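Uncharacterized protein MJ0754 (Methanocaldococcus jannaschii, PDB 3Q4N) is of unknown function but adopts a ferritin-like four-helix bundle and probably binds metal ions at a dinuclear centre. Local coordinates at residues I112-I117 and Q164-E169; A105-A110 and Y157-T162; K122-T127 and V135-M140. One frame throughout, in Å; residues are numbered along the deposited sequence.

Interaction 1: I112-I117 and Q164-E169; sequences IEDLDI and QYISKE
D114 reaches from helix 102-125 into the loop ahead of helix 168-175 and takes three consecutive backbone N-H groups on its carboxylate. OD2 accepts the N-H of Q164 through its syn lone pair (Q164 N to D114 OD2 2.8 Å). OD1 takes two donors: I166 N lies 3.1 Å from D114 OD1, nearly along its C-O direction, while Y165 N stands 3.2 Å from the same D114 OD1, on the syn side but 33° out of the carboxylate plane. With CG opposite its own backbone N (chi1 -172°), the acid swings off the helix to meet the turn. OD2 is also hydrogen-bonded to Y161 OH, which in turn pairs with Q164 OE1. One buried carboxylate thus satisfies three successive N-H groups and ties this loop to the ferritin-like bundle. An alanine here would leave those N-H groups without their acceptor and the Y161 hydroxyl without one of its partners, and is likely to let residues 164-166 drift from the helix.

Apolar contacts flank this polar grip. L115 CD1 makes a CH-pi contact over one face of the Y165 ring, 4.2 Å from the centroid; Q164 CB covers the opposite face. I166 CG2 rests 3.9 Å from I117 CB.

This part of helix 102-125 meets helix 15-42 through I112, helix 130-155 through I117 and helix 85-98 through L115. Past I166, S167 N-caps helix 168-175, and E19 of the second subunit accepts the N-H groups of K168 and E169.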
# COMPACT_ATOMS: atom_id res chain seq x y z
N ILE B 112 11.43 -1.11 2.29
CA ILE B 112 11.29 -1.07 0.85
C ILE B 112 10.77 -2.43 0.37
O ILE B 112 9.91 -2.54 -0.52
CB ILE B 112 12.63 -0.71 0.20
CG1 ILE B 112 12.94 0.76 0.46
CG2 ILE B 112 12.64 -0.98 -1.30
CD1 ILE B 112 14.45 1.06 0.60
N GLU B 113 11.29 -3.46 1.01
CA GLU B 113 10.95 -4.82 0.71
C GLU B 113 9.53 -5.17 1.19
O GLU B 113 8.82 -5.98 0.58
CB GLU B 113 12.02 -5.71 1.34
CG GLU B 113 13.42 -5.45 0.78
CD GLU B 113 13.57 -5.85 -0.69
OE1 GLU B 113 12.58 -6.27 -1.31
OE2 GLU B 113 14.68 -5.75 -1.24
N ASP B 114 9.12 -4.53 2.28
CA ASP B 114 7.77 -4.66 2.83
C ASP B 114 6.77 -4.13 1.79
O ASP B 114 5.82 -4.81 1.37
CB ASP B 114 7.71 -3.85 4.13
CG ASP B 114 6.42 -4.05 4.90
OD1 ASP B 114 5.41 -4.57 4.35
OD2 ASP B 114 6.43 -3.65 6.09
N LEU B 115 7.03 -2.90 1.36
CA LEU B 115 6.30 -2.26 0.32
C LEU B 115 6.48 -2.99 -1.00
O LEU B 115 5.64 -2.92 -1.89
CB LEU B 115 6.78 -0.83 0.19
CG LEU B 115 5.92 0.02 -0.73
CD1 LEU B 115 4.44 -0.30 -0.57
CD2 LEU B 115 6.16 1.47 -0.41
N ASP B 116 7.59 -3.70 -1.16
CA ASP B 116 7.80 -4.32 -2.44
C ASP B 116 6.93 -5.56 -2.60
O ASP B 116 6.18 -5.65 -3.57
CB ASP B 116 9.27 -4.62 -2.68
CG ASP B 116 9.72 -4.21 -4.07
OD1 ASP B 116 10.73 -3.46 -4.18
OD2 ASP B 116 9.08 -4.63 -5.06
N ILE B 117 6.97 -6.48 -1.64
CA ILE B 117 6.06 -7.63 -1.67
C ILE B 117 4.56 -7.22 -1.70
O ILE B 117 3.73 -7.96 -2.25
CB ILE B 117 6.29 -8.53 -0.47
CG1 ILE B 117 7.77 -8.86 -0.34
CG2 ILE B 117 5.50 -9.80 -0.61
CD1 ILE B 117 8.15 -9.38 1.05
N GLN B 164 4.14 -3.39 7.64
CA GLN B 164 3.28 -2.22 7.58
C GLN B 164 2.33 -2.39 6.43
O GLN B 164 1.24 -1.83 6.43
CB GLN B 164 4.10 -0.95 7.37
CG GLN B 164 5.13 -0.68 8.45
CD GLN B 164 6.18 0.36 8.04
OE1 GLN B 164 6.97 0.15 7.14
NE2 GLN B 164 6.18 1.49 8.74
N TYR B 165 2.76 -3.18 5.45
CA TYR B 165 2.06 -3.31 4.19
C TYR B 165 1.67 -4.72 3.91
O TYR B 165 0.59 -4.96 3.37
CB TYR B 165 2.92 -2.77 3.05
CG TYR B 165 3.39 -1.36 3.31
CD1 TYR B 165 2.47 -0.33 3.47
CD2 TYR B 165 4.76 -1.07 3.42
CE1 TYR B 165 2.88 0.97 3.71
CE2 TYR B 165 5.18 0.23 3.66
CZ TYR B 165 4.23 1.25 3.82
OH TYR B 165 4.62 2.55 4.07
N ILE B 166 2.55 -5.66 4.25
CA ILE B 166 2.18 -7.09 4.18
C ILE B 166 1.54 -7.51 5.50
O ILE B 166 1.67 -6.79 6.48
CB ILE B 166 3.36 -8.01 3.82
CG1 ILE B 166 4.53 -7.77 4.79
CG2 ILE B 166 3.78 -7.79 2.38
CD1 ILE B 166 5.46 -8.94 4.91
N SER B 167 0.85 -8.65 5.53
CA SER B 167 0.22 -9.09 6.78
C SER B 167 1.25 -9.31 7.86
O SER B 167 2.45 -9.41 7.56
CB SER B 167 -0.60 -10.36 6.56
OG SER B 167 -0.04 -11.18 5.57
N LYS B 168 0.82 -9.35 9.12
CA LYS B 168 1.68 -9.91 10.17
C LYS B 168 1.79 -11.37 9.83
O LYS B 168 2.89 -11.92 9.76
CB LYS B 168 1.08 -9.79 11.57
CG LYS B 168 1.77 -8.79 12.48
CD LYS B 168 0.94 -7.53 12.60
CE LYS B 168 1.19 -6.81 13.91
NZ LYS B 168 0.19 -5.73 14.09
N GLU B 169 0.63 -11.98 9.58
CA GLU B 169 0.54 -13.41 9.36
C GLU B 169 1.48 -13.94 8.30
O GLU B 169 1.94 -15.07 8.41
CB GLU B 169 -0.90 -13.87 9.07
CG GLU B 169 -1.61 -14.53 10.27
CD GLU B 169 -0.90 -15.80 10.74
OE1 GLU B 169 -0.03 -15.69 11.65
OE2 GLU B 169 -1.19 -16.88 10.17

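Interaction 2: A105-A110 and Y157-T162; sequences ALKVGA and YGSNYT
L106 lays its CD1 over one face of the Y157 ring, toward the rim, 4.2 Å from the centroid in a CH-pi contact. Y157 stands where helix 130-155 runs out in a Schellman motif: G158, with positive phi, is the C-prime residue, and the chain turns there into the extended loop 159-162 that passes along helix 102-125. The leucine and tyrosine side chains run roughly perpendicular. L106 also packs against F150, M153 and L154 of helix 130-155, so that in this ferritin-like bundle it touches both that helix and the residue just past its end.

Between the two aromatic contacts the pairing is polar. K107 reaches out with an extended chain that bends only at its end (chi4 -80°), which brings the ammonium to the loop; NZ donates a hydrogen bond to S159 OG, 2.9 Å away. S159 OG is turned away from its own amide nitrogen (chi1 -162°), on the side facing the helix.

A110, one turn of helix beyond L106, meets the ring of Y161, which T111 and, from helix 168-175, Y171 also touch. The tyrosine hydroxyl goes on to D114. The methyl meets the ring almost squarely: A110 CB sits over its centre, 4.0 Å from the centroid and only 7° off the ring normal.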
# COMPACT_ATOMS: atom_id res chain seq x y z
N ALA B 105 19.18 2.86 8.35
CA ALA B 105 19.56 2.24 7.07
C ALA B 105 18.92 0.87 6.95
O ALA B 105 18.19 0.61 6.00
CB ALA B 105 21.06 2.10 6.97
N LEU B 106 19.18 0.02 7.93
CA LEU B 106 18.63 -1.33 7.99
C LEU B 106 17.09 -1.38 7.98
O LEU B 106 16.51 -2.17 7.24
CB LEU B 106 19.17 -2.05 9.22
CG LEU B 106 20.53 -2.69 9.01
CD1 LEU B 106 20.98 -3.34 10.29
CD2 LEU B 106 20.43 -3.72 7.91
N LYS B 107 16.45 -0.54 8.80
CA LYS B 107 14.99 -0.48 8.84
C LYS B 107 14.40 -0.02 7.51
O LYS B 107 13.41 -0.58 7.03
CB LYS B 107 14.50 0.42 9.98
CG LYS B 107 14.80 -0.07 11.39
CD LYS B 107 14.01 0.77 12.41
CE LYS B 107 14.52 0.67 13.86
NZ LYS B 107 14.05 -0.57 14.56
N VAL B 108 15.01 1.01 6.91
CA VAL B 108 14.59 1.48 5.60
C VAL B 108 14.60 0.34 4.59
O VAL B 108 13.64 0.15 3.83
CB VAL B 108 15.53 2.57 5.07
CG1 VAL B 108 15.20 2.85 3.64
CG2 VAL B 108 15.39 3.83 5.88
N GLY B 109 15.68 -0.43 4.59
CA GLY B 109 15.80 -1.59 3.73
C GLY B 109 14.57 -2.45 3.87
O GLY B 109 13.77 -2.55 2.94
N ALA B 110 14.41 -3.04 5.05
CA ALA B 110 13.25 -3.86 5.38
C ALA B 110 12.00 -3.26 4.80
O ALA B 110 11.19 -3.99 4.21
CB ALA B 110 13.11 -3.97 6.86
N TYR B 157 21.83 -6.25 15.31
CA TYR B 157 21.91 -4.95 15.99
C TYR B 157 20.85 -4.86 17.11
O TYR B 157 20.40 -3.76 17.49
CB TYR B 157 21.73 -3.80 14.99
CG TYR B 157 22.91 -3.45 14.10
CD1 TYR B 157 23.37 -2.13 14.02
CD2 TYR B 157 23.55 -4.42 13.30
CE1 TYR B 157 24.44 -1.77 13.19
CE2 TYR B 157 24.62 -4.08 12.46
CZ TYR B 157 25.06 -2.74 12.41
OH TYR B 157 26.13 -2.36 11.61
N GLY B 158 20.45 -6.02 17.62
CA GLY B 158 19.44 -6.11 18.69
C GLY B 158 18.17 -5.32 18.42
O GLY B 158 17.64 -4.64 19.32
N SER B 159 17.68 -5.41 17.17
CA SER B 159 16.42 -4.80 16.77
C SER B 159 15.57 -5.80 15.99
O SER B 159 16.01 -6.90 15.69
CB SER B 159 16.69 -3.54 15.95
OG SER B 159 15.54 -2.71 15.88
N ASN B 160 14.34 -5.41 15.68
CA ASN B 160 13.40 -6.25 14.91
C ASN B 160 12.66 -5.40 13.87
O ASN B 160 13.10 -4.31 13.55
CB ASN B 160 12.41 -6.98 15.84
CG ASN B 160 11.67 -6.02 16.81
OD1 ASN B 160 11.22 -6.44 17.89
ND2 ASN B 160 11.55 -4.73 16.44
N TYR B 161 11.53 -5.91 13.37
CA TYR B 161 10.69 -5.15 12.44
C TYR B 161 9.23 -5.59 12.47
O TYR B 161 8.95 -6.79 12.62
CB TYR B 161 11.21 -5.30 11.02
CG TYR B 161 10.47 -4.46 10.01
CD1 TYR B 161 10.65 -3.08 9.96
CD2 TYR B 161 9.60 -5.05 9.11
CE1 TYR B 161 9.98 -2.31 9.04
CE2 TYR B 161 8.93 -4.29 8.18
CZ TYR B 161 9.12 -2.93 8.15
OH TYR B 161 8.44 -2.18 7.21
N THR B 162 8.30 -4.65 12.32
CA THR B 162 6.92 -5.06 12.09
C THR B 162 6.43 -4.62 10.74
O THR B 162 6.57 -3.45 10.38
CB THR B 162 5.92 -4.61 13.18
OG1 THR B 162 6.64 -4.12 14.31
CG2 THR B 162 5.01 -5.81 13.62

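Interaction 3: K122-T127 and V135-M140; sequences KWINKT and VYENLM
I124 packs against Y136 where helix 102-125 ends and helix 130-155, its antiparallel neighbour, begins. From CB, CG1 projects opposite the carbonyl carbon (chi1 -78°) and passes beside the tyrosine at the edge of the ring, near its plane: I124 CG1 lies 3.4 Å from Y136 CB and 3.9 Å from Y136 CD1. The isoleucine and tyrosine side chains run antiparallel, alongside one another. CD1, at the tip, continues across Y136 CB at 3.8 Å and comes to rest against the next turn, with I124 CD1 3.9 Å from M140 SD. The methionine is bent at chi2 and chi3, bringing its sulfur back toward the isoleucine, while E137 borders the contact on its exposed side.

W123 adds its CB, 3.8 Å from Y136 CE1, before its indole leads off elsewhere. This is apolar packing near the turn of a helical hairpin.

Y136 also touches L120 of helix 102-125 and L21 and M24 of helix 15-42. The W123 side chain touches E19 and M24 of that same helix, and S167 of the second subunit also packs on W123.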
# COMPACT_ATOMS: atom_id res chain seq x y z
N LYS B 122 -0.31 -6.89 -4.81
CA LYS B 122 -1.28 -5.95 -5.38
C LYS B 122 -1.37 -6.09 -6.90
O LYS B 122 -2.47 -6.25 -7.44
CB LYS B 122 -0.87 -4.53 -4.98
CG LYS B 122 -1.57 -3.37 -5.66
CD LYS B 122 -0.77 -2.11 -5.32
CE LYS B 122 -1.52 -0.82 -5.62
NZ LYS B 122 -1.35 -0.26 -7.02
N TRP B 123 -0.21 -6.08 -7.57
CA TRP B 123 -0.14 -6.16 -9.03
C TRP B 123 -0.41 -7.54 -9.66
O TRP B 123 -1.08 -7.64 -10.69
CB TRP B 123 1.19 -5.62 -9.54
CG TRP B 123 1.33 -4.12 -9.44
CD1 TRP B 123 2.29 -3.43 -8.75
CD2 TRP B 123 0.48 -3.14 -10.05
NE1 TRP B 123 2.10 -2.08 -8.89
CE2 TRP B 123 0.99 -1.87 -9.67
CE3 TRP B 123 -0.65 -3.20 -10.86
CZ2 TRP B 123 0.40 -0.68 -10.09
CZ3 TRP B 123 -1.24 -2.01 -11.28
CH2 TRP B 123 -0.71 -0.77 -10.89
N ILE B 124 0.12 -8.59 -9.04
CA ILE B 124 -0.15 -9.95 -9.46
C ILE B 124 -1.66 -10.16 -9.49
O ILE B 124 -2.22 -10.62 -10.49
CB ILE B 124 0.50 -10.96 -8.51
CG1 ILE B 124 1.99 -11.07 -8.82
CG2 ILE B 124 -0.18 -12.33 -8.61
CD1 ILE B 124 2.78 -11.72 -7.70
N ASN B 125 -2.32 -9.77 -8.39
CA ASN B 125 -3.77 -9.91 -8.25
C ASN B 125 -4.58 -9.22 -9.33
O ASN B 125 -5.69 -9.64 -9.66
CB ASN B 125 -4.19 -9.42 -6.87
CG ASN B 125 -3.89 -10.43 -5.77
OD1 ASN B 125 -2.95 -10.28 -4.99
ND2 ASN B 125 -4.70 -11.49 -5.72
N LYS B 126 -4.02 -8.15 -9.88
CA LYS B 126 -4.66 -7.42 -10.96
C LYS B 126 -4.33 -7.95 -12.37
O LYS B 126 -4.42 -7.18 -13.33
CB LYS B 126 -4.28 -5.95 -10.87
CG LYS B 126 -5.08 -5.14 -9.88
CD LYS B 126 -5.60 -3.87 -10.58
CE LYS B 126 -5.13 -2.63 -9.86
NZ LYS B 126 -5.16 -2.83 -8.38
N THR B 127 -3.95 -9.23 -12.51
CA THR B 127 -3.63 -9.79 -13.85
C THR B 127 -3.70 -11.31 -14.11
O THR B 127 -3.40 -12.12 -13.23
CB THR B 127 -2.22 -9.36 -14.35
OG1 THR B 127 -2.03 -9.85 -15.69
CG2 THR B 127 -1.08 -9.91 -13.46
N VAL B 135 7.14 -13.21 -13.92
CA VAL B 135 8.16 -12.24 -13.48
C VAL B 135 7.89 -11.72 -12.06
O VAL B 135 8.75 -11.79 -11.18
CB VAL B 135 8.27 -11.09 -14.46
CG1 VAL B 135 9.12 -9.98 -13.90
CG2 VAL B 135 8.85 -11.60 -15.75
N TYR B 136 6.67 -11.24 -11.82
CA TYR B 136 6.30 -10.78 -10.50
C TYR B 136 6.55 -11.84 -9.41
O TYR B 136 7.11 -11.52 -8.36
CB TYR B 136 4.85 -10.33 -10.52
CG TYR B 136 4.63 -9.04 -11.27
CD1 TYR B 136 3.35 -8.59 -11.53
CD2 TYR B 136 5.71 -8.27 -11.71
CE1 TYR B 136 3.15 -7.38 -12.23
CE2 TYR B 136 5.52 -7.06 -12.40
CZ TYR B 136 4.23 -6.62 -12.65
OH TYR B 136 4.03 -5.44 -13.33
N GLU B 137 6.16 -13.08 -9.69
CA GLU B 137 6.26 -14.16 -8.70
C GLU B 137 7.70 -14.32 -8.29
O GLU B 137 8.01 -14.41 -7.11
CB GLU B 137 5.75 -15.48 -9.25
CG GLU B 137 4.26 -15.49 -9.60
CD GLU B 137 3.43 -16.42 -8.72
OE1 GLU B 137 3.78 -16.57 -7.52
OE2 GLU B 137 2.44 -16.98 -9.26
N ASN B 138 8.59 -14.33 -9.27
CA ASN B 138 10.02 -14.39 -9.03
C ASN B 138 10.59 -13.14 -8.35
O ASN B 138 11.57 -13.22 -7.59
CB ASN B 138 10.73 -14.63 -10.33
CG ASN B 138 10.81 -16.08 -10.66
OD1 ASN B 138 10.11 -16.56 -11.56
ND2 ASN B 138 11.63 -16.81 -9.91
N LEU B 139 9.96 -12.01 -8.63
CA LEU B 139 10.32 -10.77 -7.98
C LEU B 139 9.97 -10.85 -6.49
O LEU B 139 10.81 -10.52 -5.63
CB LEU B 139 9.70 -9.58 -8.69
CG LEU B 139 10.71 -8.90 -9.63
CD1 LEU B 139 11.38 -9.87 -10.60
CD2 LEU B 139 10.14 -7.74 -10.39
N MET B 140 8.78 -11.35 -6.17
CA MET B 140 8.44 -11.65 -4.79
C MET B 140 9.55 -12.54 -4.19
O MET B 140 10.15 -12.21 -3.17
CB MET B 140 7.08 -12.34 -4.70
CG MET B 140 6.20 -11.83 -3.60
SD MET B 140 4.51 -11.64 -4.24
CE MET B 140 3.70 -13.15 -3.65

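Overall arrangement
All three contacts draw on helix 102-125, taken from its start by interaction 2, its middle by interaction 1 and its end by interaction 3. Interactions 1 and 2 have centres 13 Å apart and meet where D114 OD2 lies 2.7 Å from Y161 OH, a probable hydrogen bond. Interactions 1 and 3, 14 Å between centres, touch through I117 CG2 and M140 CG at 3.7 Å, and both also reach the second subunit. Interactions 2 and 3 lie about 25 Å apart, centre to centre. Near interaction 1, E113 lies close to E54, and D116 to E28, an acidic grouping consistent with the dinuclear metal centre of a ferritin-like bundle.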